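Local coordinates for spindle assembly checkpoint serine/threonine-protein kinase BUB1 (Saccharomyces cerevisiae, PDB 3ESL) that takes part, as a kinase, in the spindle checkpoint signalling that delays anaphase until chromosomes are bioriented, this chain being its all-helical N-terminal TPR-motif domain, at residues L64-I67 / Q68-T72; K103-N107 / K108-T112; P29-L32 / F33-M37. All coordinates share one frame; numbering follows the deposited sequence. Where two conformers were deposited one is given.

Contact 1: residues L64-I67 / Q68-T72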
ATOM      1  N   LEU A  64      -6.154  -7.306  -2.618  1.00 18.17           N
ATOM      2  CA  LEU A  64      -6.164  -5.972  -3.242  1.00 19.56           C
ATOM      3  C   LEU A  64      -7.137  -5.925  -4.422  1.00 21.53           C
ATOM      4  O   LEU A  64      -7.939  -4.990  -4.552  1.00 21.97           O
ATOM      5  CB  LEU A  64      -4.760  -5.571  -3.669  1.00 19.82           C
ATOM      6  CG  LEU A  64      -3.771  -5.416  -2.504  1.00 18.33           C
ATOM      7  CD1 LEU A  64      -2.372  -5.014  -3.016  1.00 20.44           C
ATOM      8  CD2 LEU A  64      -4.293  -4.412  -1.455  1.00 21.06           C
ATOM      9  N   ILE A  65      -7.095  -6.973  -5.236  1.00 20.78           N
ATOM     10  CA  ILE A  65      -7.946  -7.074  -6.433  1.00 21.13           C
ATOM     11  C   ILE A  65      -9.421  -7.209  -6.068  1.00 22.74           C
ATOM     12  O   ILE A  65     -10.277  -6.549  -6.660  1.00 24.22           O
ATOM     13  CB  ILE A  65      -7.473  -8.239  -7.348  1.00 26.53           C
ATOM     14  CG1 ILE A  65      -6.113  -7.900  -7.969  1.00 31.12           C
ATOM     15  CG2 ILE A  65      -8.528  -8.579  -8.433  1.00 25.65           C
ATOM     16  CD1 ILE A  65      -6.113  -6.657  -8.853  1.00 37.63           C
ATOM     17  N   TYR A  66      -9.718  -8.039  -5.070  1.00 18.73           N
ATOM     18  CA  TYR A  66     -11.104  -8.261  -4.669  1.00 20.48           C
ATOM     19  C   TYR A  66     -11.749  -7.012  -4.056  1.00 21.59           C
ATOM     20  O   TYR A  66     -12.902  -6.683  -4.350  1.00 22.85           O
ATOM     21  CB  TYR A  66     -11.191  -9.418  -3.688  1.00 22.48           C
ATOM     22  CG  TYR A  66     -12.600  -9.900  -3.434  1.00 23.86           C
ATOM     23  CD1 TYR A  66     -13.183 -10.853  -4.271  1.00 27.15           C
ATOM     24  CD2 TYR A  66     -13.342  -9.417  -2.362  1.00 23.36           C
ATOM     25  CE1 TYR A  66     -14.470 -11.307  -4.038  1.00 30.41           C
ATOM     26  CE2 TYR A  66     -14.634  -9.859  -2.127  1.00 26.15           C
ATOM     27  CZ  TYR A  66     -15.189 -10.806  -2.965  1.00 27.66           C
ATOM     28  OH  TYR A  66     -16.474 -11.256  -2.726  1.00 30.57           O
ATOM     29  N   ILE A  67     -10.991  -6.320  -3.214  1.00 20.70           N
ATOM     30  CA  ILE A  67     -11.535  -5.228  -2.424  1.00 20.04           C
ATOM     31  C   ILE A  67     -11.475  -3.869  -3.169  1.00 23.60           C
ATOM     32  O   ILE A  67     -12.274  -2.968  -2.878  1.00 22.30           O
ATOM     33  CB  ILE A  67     -10.826  -5.160  -1.034  1.00 20.38           C
ATOM     34  CG1 ILE A  67     -10.966  -6.493  -0.263  1.00 20.00           C
ATOM     35  CG2 ILE A  67     -11.300  -3.934  -0.219  1.00 18.91           C
ATOM     36  CD1 ILE A  67     -12.375  -6.803   0.304  1.00 23.86           C
ATOM     37  N   GLN A  68     -10.578  -3.740  -4.151  1.00 21.86           N
ATOM     38  CA  GLN A  68     -10.262  -2.427  -4.767  1.00 24.11           C
ATOM     39  C   GLN A  68     -11.438  -1.648  -5.376  1.00 30.01           C
ATOM     40  O   GLN A  68     -11.438  -0.414  -5.350  1.00 33.21           O
ATOM     41  CB  GLN A  68      -9.150  -2.531  -5.815  1.00 26.10           C
ATOM     42  CG  GLN A  68      -9.528  -3.355  -7.066  1.00 26.50           C
ATOM     43  CD  GLN A  68      -8.499  -3.286  -8.185  1.00 30.76           C
ATOM     44  OE1 GLN A  68      -8.599  -4.017  -9.182  1.00 34.50           O
ATOM     45  NE2 GLN A  68      -7.509  -2.418  -8.029  1.00 31.22           N
ATOM     46  N   ASP A  69     -12.408  -2.349  -5.941  1.00 32.12           N
ATOM     47  CA  ASP A  69     -13.502  -1.644  -6.623  1.00 37.23           C
ATOM     48  C   ASP A  69     -14.706  -1.406  -5.707  1.00 37.84           C
ATOM     49  O   ASP A  69     -15.678  -0.749  -6.111  1.00 36.74           O
ATOM     50  CB  ASP A  69     -13.897  -2.339  -7.934  1.00 40.90           C
ATOM     51  CG  ASP A  69     -12.874  -2.118  -9.060  1.00 44.02           C
ATOM     52  OD1 ASP A  69     -12.339  -0.995  -9.195  1.00 47.70           O
ATOM     53  OD2 ASP A  69     -12.621  -3.070  -9.824  1.00 46.43           O
ATOM     54  N   MET A  70     -14.621  -1.917  -4.472  1.00 30.76           N
ATOM     55  CA  MET A  70     -15.596  -1.615  -3.433  1.00 26.80           C
ATOM     56  C   MET A  70     -15.276  -0.231  -2.878  1.00 27.83           C
ATOM     57  O   MET A  70     -14.329  -0.068  -2.080  1.00 26.30           O
ATOM     58  CB  MET A  70     -15.548  -2.653  -2.307  1.00 27.65           C
ATOM     59  CG  MET A  70     -15.989  -4.045  -2.720  1.00 27.36           C
ATOM     60  SD  MET A  70     -15.879  -5.183  -1.332  1.00 28.41           S
ATOM     61  CE  MET A  70     -16.551  -6.670  -2.064  1.00 31.32           C
ATOM     62  N   GLU A  71     -16.071   0.749  -3.299  0.50 25.85           N
ATOM     63  CA  GLU A  71     -15.875   2.152  -2.929  0.50 27.61           C
ATOM     64  C   GLU A  71     -15.921   2.379  -1.424  0.50 25.12           C
ATOM     65  O   GLU A  71     -15.298   3.316  -0.906  0.50 23.44           O
ATOM     66  CB  GLU A  71     -16.922   3.035  -3.617  0.50 30.09           C
ATOM     67  CG  GLU A  71     -16.745   3.135  -5.127  0.50 34.36           C
ATOM     68  CD  GLU A  71     -17.774   4.039  -5.786  0.50 34.99           C
ATOM     69  OE1 GLU A  71     -18.972   3.673  -5.812  0.50 38.89           O
ATOM     70  OE2 GLU A  71     -17.377   5.108  -6.291  0.50 39.25           O
ATOM     71  N   THR A  72     -16.665   1.520  -0.728  1.00 21.86           N
ATOM     72  CA  THR A  72     -16.831   1.641   0.720  1.00 22.60           C
ATOM     73  C   THR A  72     -15.496   1.468   1.455  1.00 20.24           C
ATOM     74  O   THR A  72     -15.339   1.992   2.551  1.00 19.37           O
ATOM     75  CB  THR A  72     -17.852   0.640   1.300  1.00 20.99           C
ATOM     76  OG1 THR A  72     -17.330  -0.690   1.202  1.00 20.35           O
ATOM     77  CG2 THR A  72     -19.227   0.730   0.586  1.00 20.02           C
TER
HETATM   78  O   HOH W   1     -10.948  -5.550  -9.258  1.00 40.30           O

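Contact 2: residues K103-N107 / K108-T112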
ATOM      1  N   LYS A 103       0.449   5.772  -7.442  1.00 20.27           N
ATOM      2  CA  LYS A 103      -0.294   6.528  -8.450  1.00 20.70           C
ATOM      3  C   LYS A 103      -1.654   5.905  -8.801  1.00 19.10           C
ATOM      4  O   LYS A 103      -2.647   6.621  -9.005  1.00 21.60           O
ATOM      5  CB  LYS A 103       0.559   6.684  -9.717  1.00 22.42           C
ATOM      6  CG  LYS A 103       1.709   7.643  -9.523  1.00 21.73           C
ATOM      7  CD  LYS A 103       2.691   7.564 -10.682  1.00 29.90           C
ATOM      8  CE  LYS A 103       1.991   7.864 -11.995  1.00 33.07           C
ATOM      9  NZ  LYS A 103       2.935   8.387 -13.036  1.00 38.25           N
ATOM     10  N   TYR A 104      -1.686   4.579  -8.870  1.00 19.91           N
ATOM     11  CA  TYR A 104      -2.909   3.832  -9.143  1.00 19.99           C
ATOM     12  C   TYR A 104      -3.916   4.006  -8.004  1.00 20.60           C
ATOM     13  O   TYR A 104      -5.092   4.307  -8.227  1.00 22.47           O
ATOM     14  CB  TYR A 104      -2.548   2.366  -9.322  1.00 21.42           C
ATOM     15  CG  TYR A 104      -3.699   1.418  -9.544  1.00 22.67           C
ATOM     16  CD1 TYR A 104      -4.230   1.223 -10.824  1.00 26.66           C
ATOM     17  CD2 TYR A 104      -4.228   0.678  -8.486  1.00 22.19           C
ATOM     18  CE1 TYR A 104      -5.272   0.322 -11.037  1.00 27.20           C
ATOM     19  CE2 TYR A 104      -5.269  -0.225  -8.688  1.00 25.86           C
ATOM     20  CZ  TYR A 104      -5.782  -0.395  -9.970  1.00 27.31           C
ATOM     21  OH  TYR A 104      -6.809  -1.287 -10.187  1.00 28.88           O
ATOM     22  N   MET A 105      -3.440   3.814  -6.776  1.00 20.79           N
ATOM     23  CA  MET A 105      -4.232   4.128  -5.588  1.00 19.83           C
ATOM     24  C   MET A 105      -4.783   5.570  -5.624  1.00 20.56           C
ATOM     25  O   MET A 105      -5.971   5.791  -5.391  1.00 21.53           O
ATOM     26  CB  MET A 105      -3.370   3.928  -4.345  1.00 18.54           C
ATOM     27  CG  MET A 105      -2.928   2.475  -4.133  1.00 17.19           C
ATOM     28  SD  MET A 105      -1.543   2.427  -2.960  1.00 19.55           S
ATOM     29  CE  MET A 105      -2.395   2.836  -1.447  1.00 19.93           C
ATOM     30  N   PHE A 106      -3.920   6.535  -5.926  1.00 19.44           N
ATOM     31  CA  PHE A 106      -4.322   7.948  -5.967  1.00 22.07           C
ATOM     32  C   PHE A 106      -5.472   8.143  -6.969  1.00 22.30           C
ATOM     33  O   PHE A 106      -6.489   8.761  -6.660  1.00 22.19           O
ATOM     34  CB  PHE A 106      -3.129   8.840  -6.317  1.00 25.65           C
ATOM     35  CG  PHE A 106      -3.422  10.315  -6.188  1.00 27.28           C
ATOM     36  CD1 PHE A 106      -3.343  10.950  -4.951  1.00 31.57           C
ATOM     37  CD2 PHE A 106      -3.781  11.062  -7.305  1.00 28.85           C
ATOM     38  CE1 PHE A 106      -3.621  12.319  -4.823  1.00 32.16           C
ATOM     39  CE2 PHE A 106      -4.060  12.431  -7.193  1.00 31.02           C
ATOM     40  CZ  PHE A 106      -3.979  13.057  -5.946  1.00 32.34           C
ATOM     41  N   ASN A 107      -5.309   7.558  -8.154  1.00 23.16           N
ATOM     42  CA  ASN A 107      -6.320   7.628  -9.216  1.00 26.46           C
ATOM     43  C   ASN A 107      -7.671   7.033  -8.810  1.00 29.20           C
ATOM     44  O   ASN A 107      -8.721   7.533  -9.219  1.00 29.78           O
ATOM     45  CB  ASN A 107      -5.810   6.917 -10.468  1.00 28.12           C
ATOM     46  CG  ASN A 107      -6.766   7.059 -11.657  1.00 29.42           C
ATOM     47  OD1 ASN A 107      -7.377   6.084 -12.105  1.00 31.94           O
ATOM     48  ND2 ASN A 107      -6.902   8.275 -12.154  1.00 31.26           N
ATOM     49  N   LYS A 108      -7.635   5.967  -8.012  1.00 25.64           N
ATOM     50  CA  LYS A 108      -8.852   5.306  -7.544  1.00 27.39           C
ATOM     51  C   LYS A 108      -9.416   5.886  -6.238  1.00 27.09           C
ATOM     52  O   LYS A 108     -10.465   5.447  -5.760  1.00 30.70           O
ATOM     53  CB  LYS A 108      -8.607   3.806  -7.386  1.00 29.86           C
ATOM     54  CG  LYS A 108      -8.403   3.075  -8.713  1.00 33.16           C
ATOM     55  CD  LYS A 108      -8.379   1.563  -8.530  1.00 38.31           C
ATOM     56  CE  LYS A 108      -9.769   0.941  -8.541  1.00 42.00           C
ATOM     57  NZ  LYS A 108     -10.312   0.773  -9.918  1.00 43.22           N
ATOM     58  N   GLY A 109      -8.722   6.867  -5.668  1.00 24.30           N
ATOM     59  CA  GLY A 109      -9.118   7.447  -4.380  1.00 23.02           C
ATOM     60  C   GLY A 109      -8.895   6.522  -3.194  1.00 21.57           C
ATOM     61  O   GLY A 109      -9.522   6.690  -2.131  1.00 22.41           O
ATOM     62  N   ILE A 110      -8.001   5.553  -3.357  1.00 19.12           N
ATOM     63  CA  ILE A 110      -7.636   4.662  -2.257  1.00 18.86           C
ATOM     64  C   ILE A 110      -6.611   5.335  -1.344  1.00 18.95           C
ATOM     65  O   ILE A 110      -5.479   5.601  -1.747  1.00 20.43           O
ATOM     66  CB  ILE A 110      -7.136   3.279  -2.773  1.00 19.72           C
ATOM     67  CG1 ILE A 110      -8.271   2.571  -3.530  1.00 19.94           C
ATOM     68  CG2 ILE A 110      -6.648   2.377  -1.613  1.00 21.34           C
ATOM     69  CD1 ILE A 110      -7.791   1.438  -4.411  1.00 21.99           C
ATOM     70  N   GLY A 111      -7.024   5.616  -0.111  1.00 17.61           N
ATOM     71  CA  GLY A 111      -6.135   6.182   0.889  1.00 19.47           C
ATOM     72  C   GLY A 111      -5.968   7.693   0.835  1.00 21.49           C
ATOM     73  O   GLY A 111      -5.236   8.263   1.632  1.00 21.22           O
ATOM     74  N   THR A 112      -6.651   8.347  -0.091  1.00 20.62           N
ATOM     75  CA  THR A 112      -6.412   9.777  -0.318  1.00 22.38           C
ATOM     76  C   THR A 112      -6.974  10.700   0.767  1.00 22.08           C
ATOM     77  O   THR A 112      -6.703  11.914   0.769  1.00 22.14           O
ATOM     78  CB  THR A 112      -6.831  10.220  -1.725  1.00 26.32           C
ATOM     79  OG1 THR A 112      -8.197   9.877  -1.952  1.00 29.36           O
ATOM     80  CG2 THR A 112      -5.944   9.544  -2.785  1.00 27.96           C
TER

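Contact 3: residues P29-L32 / F33-M37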
ATOM      1  N   PRO A  29     -15.698  -8.469   4.100  1.00 17.86           N
ATOM      2  CA  PRO A  29     -14.849  -9.480   3.461  1.00 18.08           C
ATOM      3  C   PRO A  29     -13.349  -9.203   3.694  1.00 18.94           C
ATOM      4  O   PRO A  29     -12.531 -10.138   3.726  1.00 17.52           O
ATOM      5  CB  PRO A  29     -15.216  -9.351   1.983  1.00 18.87           C
ATOM      6  CG  PRO A  29     -15.756  -7.916   1.847  1.00 18.33           C
ATOM      7  CD  PRO A  29     -16.509  -7.719   3.118  1.00 18.42           C
ATOM      8  N   LEU A  30     -12.986  -7.934   3.885  1.00 17.54           N
ATOM      9  CA  LEU A  30     -11.578  -7.605   4.164  1.00 18.43           C
ATOM     10  C   LEU A  30     -11.062  -8.359   5.402  1.00 18.41           C
ATOM     11  O   LEU A  30      -9.901  -8.787   5.437  1.00 20.65           O
ATOM     12  CB  LEU A  30     -11.409  -6.093   4.367  1.00 17.47           C
ATOM     13  CG  LEU A  30      -9.974  -5.619   4.644  1.00 18.72           C
ATOM     14  CD1 LEU A  30      -9.028  -6.061   3.537  1.00 20.88           C
ATOM     15  CD2 LEU A  30      -9.958  -4.099   4.782  1.00 19.88           C
ATOM     16  N   ASP A  31     -11.922  -8.539   6.398  1.00 19.08           N
ATOM     17  CA  ASP A  31     -11.525  -9.211   7.640  1.00 20.40           C
ATOM     18  C   ASP A  31     -11.057 -10.645   7.402  1.00 20.09           C
ATOM     19  O   ASP A  31     -10.106 -11.084   8.032  1.00 19.92           O
ATOM     20  CB  ASP A  31     -12.659  -9.179   8.660  1.00 22.16           C
ATOM     21  CG  ASP A  31     -12.211  -9.609  10.041  1.00 29.39           C
ATOM     22  OD1 ASP A  31     -11.260  -8.992  10.570  1.00 30.65           O
ATOM     23  OD2 ASP A  31     -12.815 -10.571  10.578  1.00 32.65           O
ATOM     24  N   LEU A  32     -11.693 -11.348   6.466  1.00 19.77           N
ATOM     25  CA  LEU A  32     -11.307 -12.739   6.181  1.00 19.39           C
ATOM     26  C   LEU A  32      -9.925 -12.762   5.515  1.00 19.04           C
ATOM     27  O   LEU A  32      -9.057 -13.548   5.907  1.00 19.04           O
ATOM     28  CB  LEU A  32     -12.374 -13.456   5.335  1.00 18.19           C
ATOM     29  CG  LEU A  32     -12.013 -14.875   4.845  1.00 19.99           C
ATOM     30  CD1 LEU A  32     -11.697 -15.824   5.999  1.00 20.39           C
ATOM     31  CD2 LEU A  32     -13.144 -15.433   3.956  1.00 18.85           C
ATOM     32  N   PHE A  33      -9.707 -11.894   4.526  0.80 15.16           N
ATOM     33  CA  PHE A  33      -8.367 -11.729   3.963  0.80 15.94           C
ATOM     34  C   PHE A  33      -7.331 -11.386   5.037  0.80 17.38           C
ATOM     35  O   PHE A  33      -6.223 -11.944   5.037  0.80 15.79           O
ATOM     36  CB  PHE A  33      -8.335 -10.633   2.879  0.80 15.53           C
ATOM     37  CG  PHE A  33      -8.882 -11.066   1.553  0.80 17.48           C
ATOM     38  CD1 PHE A  33      -8.185 -11.983   0.756  0.80 18.23           C
ATOM     39  CD2 PHE A  33     -10.085 -10.532   1.081  0.80 20.02           C
ATOM     40  CE1 PHE A  33      -8.690 -12.354  -0.496  0.80 16.06           C
ATOM     41  CE2 PHE A  33     -10.596 -10.891  -0.165  0.80 18.34           C
ATOM     42  CZ  PHE A  33      -9.895 -11.807  -0.950  0.80 18.22           C
ATOM     43  N   LEU A  34      -7.667 -10.452   5.929  1.00 18.28           N
ATOM     44  CA  LEU A  34      -6.721 -10.057   6.982  1.00 20.67           C
ATOM     45  C   LEU A  34      -6.356 -11.232   7.887  1.00 20.60           C
ATOM     46  O   LEU A  34      -5.175 -11.438   8.185  1.00 21.14           O
ATOM     47  CB  LEU A  34      -7.274  -8.912   7.838  1.00 19.17           C
ATOM     48  CG  LEU A  34      -7.376  -7.554   7.164  1.00 24.82           C
ATOM     49  CD1 LEU A  34      -8.135  -6.615   8.088  1.00 25.79           C
ATOM     50  CD2 LEU A  34      -5.986  -6.999   6.872  1.00 31.26           C
ATOM     51  N   ASP A  35      -7.361 -12.007   8.302  1.00 20.61           N
ATOM     52  CA  ASP A  35      -7.127 -13.165   9.179  1.00 22.55           C
ATOM     53  C   ASP A  35      -6.158 -14.126   8.509  1.00 21.46           C
ATOM     54  O   ASP A  35      -5.183 -14.584   9.116  1.00 21.15           O
ATOM     55  CB  ASP A  35      -8.434 -13.896   9.481  1.00 24.41           C
ATOM     56  CG  ASP A  35      -9.249 -13.239  10.578  1.00 28.38           C
ATOM     57  OD1 ASP A  35      -8.716 -12.382  11.319  1.00 31.67           O
ATOM     58  OD2 ASP A  35     -10.438 -13.609  10.695  1.00 31.99           O
ATOM     59  N   TYR A  36      -6.406 -14.389   7.231  1.00 19.09           N
ATOM     60  CA  TYR A  36      -5.593 -15.348   6.484  1.00 20.74           C
ATOM     61  C   TYR A  36      -4.166 -14.825   6.302  1.00 20.79           C
ATOM     62  O   TYR A  36      -3.209 -15.544   6.553  1.00 19.39           O
ATOM     63  CB  TYR A  36      -6.285 -15.677   5.163  1.00 18.13           C
ATOM     64  CG  TYR A  36      -5.634 -16.746   4.310  1.00 21.36           C
ATOM     65  CD1 TYR A  36      -4.821 -17.737   4.879  1.00 21.13           C
ATOM     66  CD2 TYR A  36      -5.881 -16.791   2.934  1.00 20.09           C
ATOM     67  CE1 TYR A  36      -4.248 -18.745   4.081  1.00 22.72           C
ATOM     68  CE2 TYR A  36      -5.297 -17.786   2.123  1.00 22.62           C
ATOM     69  CZ  TYR A  36      -4.495 -18.755   2.713  1.00 22.89           C
ATOM     70  OH  TYR A  36      -3.917 -19.719   1.921  1.00 25.16           O
ATOM     71  N   MET A  37      -4.018 -13.557   5.914  1.00 19.70           N
ATOM     72  CA  MET A  37      -2.693 -12.966   5.722  1.00 21.65           C
ATOM     73  C   MET A  37      -1.858 -12.911   7.005  1.00 21.59           C
ATOM     74  O   MET A  37      -0.650 -13.172   6.987  0.80 20.77           O
ATOM     75  CB  MET A  37      -2.825 -11.575   5.082  1.00 20.84           C
ATOM     76  CG  MET A  37      -3.295 -11.661   3.649  1.00 21.00           C
ATOM     77  SD  MET A  37      -3.417 -10.015   2.911  1.00 28.44           S
ATOM     78  CE  MET A  37      -4.716  -9.256   3.864  1.00 26.63           C
TER
HETATM   79  O   HOH W   2     -12.995 -13.206   9.186  1.00 36.15           O
HETATM   80  O   HOH W   3      -8.419  -9.724  10.899  1.00 42.69           O

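Contact 1: residues L64-I67 / Q68-T72
Gln68 folds back over the last turn of helix 49-67 and lies alongside Ile65. Its CB sits 3.0 Å from Leu64 O, the same carbonyl that takes a weak bond from Gln68 N. With CG placed between the backbone N and the carbonyl carbon (chi1 66°), the extended chain runs back along the helix: CG reaches Ile65 O at 3.3 Å, and OE1 ends 3.6 Å from Ile65 CD1. A water lies within hydrogen-bonding distance of Ile65 O (2.9 Å) and Gln68 OE1 (2.8 Å); with more acceptors around it than protons, it probably serves them in turn.

Beyond it a type I turn from Ile67 to Met70 is closed by Met70 N to Ile67 O at 3.0 Å, with the donor 48° out of the carbonyl plane. The extended Met70 side chain then comes back across the helix end, SD 4.2 Å from Ile67 CD1 and CE 3.7 Å from Tyr66 CE2. Ile67 CD1 itself lies at the edge of the Tyr66 ring, in its plane. The helix end thus has an apolar flank closed by the thioether and a polar one, where water lies between two acceptors that could not bond each other.

Contact 2: residues K103-N107 / K108-T112
Tyr104 and Lys108 run alongside each other, one helical turn apart, with Lys108 CD 3.6 Å from Tyr104 CZ. The lysine chain bends at chi3 (86°) and again at chi4, which leaves CD against the phenol ring while NZ goes on to a salt bridge with Asp69. Phe106 meets Thr112 at about a right angle: the methyl CG2 of Thr112 packs 3.7 Å from Phe106 CD1. Met105 CB stands 4.1 Å from Ile110 CB.

The contacts of Ile110 and Thr112 follow from the way helix 95-108 stops. Lys108 N still bonds to Tyr104 O at 3.0 Å, as within a helix. Gly109 then takes a positive phi of 71°, a backbone angle that glycine adopts most easily, and turns the chain in a Schellman motif. Ile110 N comes back to Met105 O at 2.9 Å, a bond that accompanies the apolar contact of Met105 with Ile110, the hydrophobic pair commonly found across such a motif. Gly109 N bonds to Phe106 O from well above its carbonyl plane. Gly111 repeats the positive phi as the chain heads for helix 115-127.

Farther out, Trp83 of helix 77-90 touches Tyr104, Met105 and Ile110, while Phe117 of helix 115-127 touches Met105 and Phe106. Tyr188, Ala191 and Pro192 reach Tyr104 from a loop.

In chemical terms, the motif uses carbonyls of the last turn as acceptors for the amides of Gly109 and Ile110, which have already left the helix. The lysine beside it divides its roles: its ammonium is paired with the carboxylate of Asp69, and its CD methylene is packed beside the phenol ring.

Contact 3: residues P29-L32 / F33-M37
Pro29 accepts a long, weak bond at its carbonyl O from Phe33 N, 3.4 Å away, near the N-terminal end of helix 29-47; Phe33 CD2 lies close to the same oxygen. Next, Leu30 O takes Leu34 N at 2.8 Å, nearly along the C=O axis, and the two leucine side chains cross obliquely, Leu30 CG 4.0 Å from Leu34 CD1. Leu34 CG points away from its own carbonyl carbon (chi1 -70°), which lays it back over Leu30 O at 3.3 Å. Cutting Leu34 back to an alanine would probably take away the CD1 contact with Leu30 and open a gap towards Ile82.

The carboxylate of Asp31 comes near that of Asp35 one turn on, their OD2 atoms 3.9 Å apart and the carboxylate planes 68° from each other. Two waters bridge this like-charged pair: one donates to both OD2 atoms, the other to both OD1 atoms, the shorter bond being 2.7 Å to Asp35 OD1. The waters probably ease the repulsion. Leu32 O bonds to Tyr36 N at 3.1 Å.

Tyr36 stacks on Tyr15 and hydrogen-bonds Glu16, both of helix 4-21, which also meets Leu32, Phe33 and Asp35. Phe33 and Met37 reach helix 49-67, and Leu30, Leu34 and Met37 pack on Ile82 of helix 77-90, so this part of helix 29-47 fits among three helices of the all-helical domain.

How the contacts relate
Contacts 3, 1 and 2 follow in series along the chain. Contact 1 holds the middle place and touches both others, whereas contacts 2 and 3 are about 10 Å apart at their nearest atoms. Between contacts 1 and 2, whose centres are 12 Å apart, the salt bridge from Asp69 OD1 to Lys108 NZ spans 2.8 Å. Towards contact 3 the join is mainly packing: Tyr66 CD2 lies 3.8 Å from Phe33 CE2, and Ile67 CD1 is 3.9 Å from Pro29 CG. All three lie in the Mad3/BUB1 homology region, in a chain without the kinase domain. The side chain of Leu34 in contact 3 is about 6 Å from a bound NHE, probably from the crystallisation liquor.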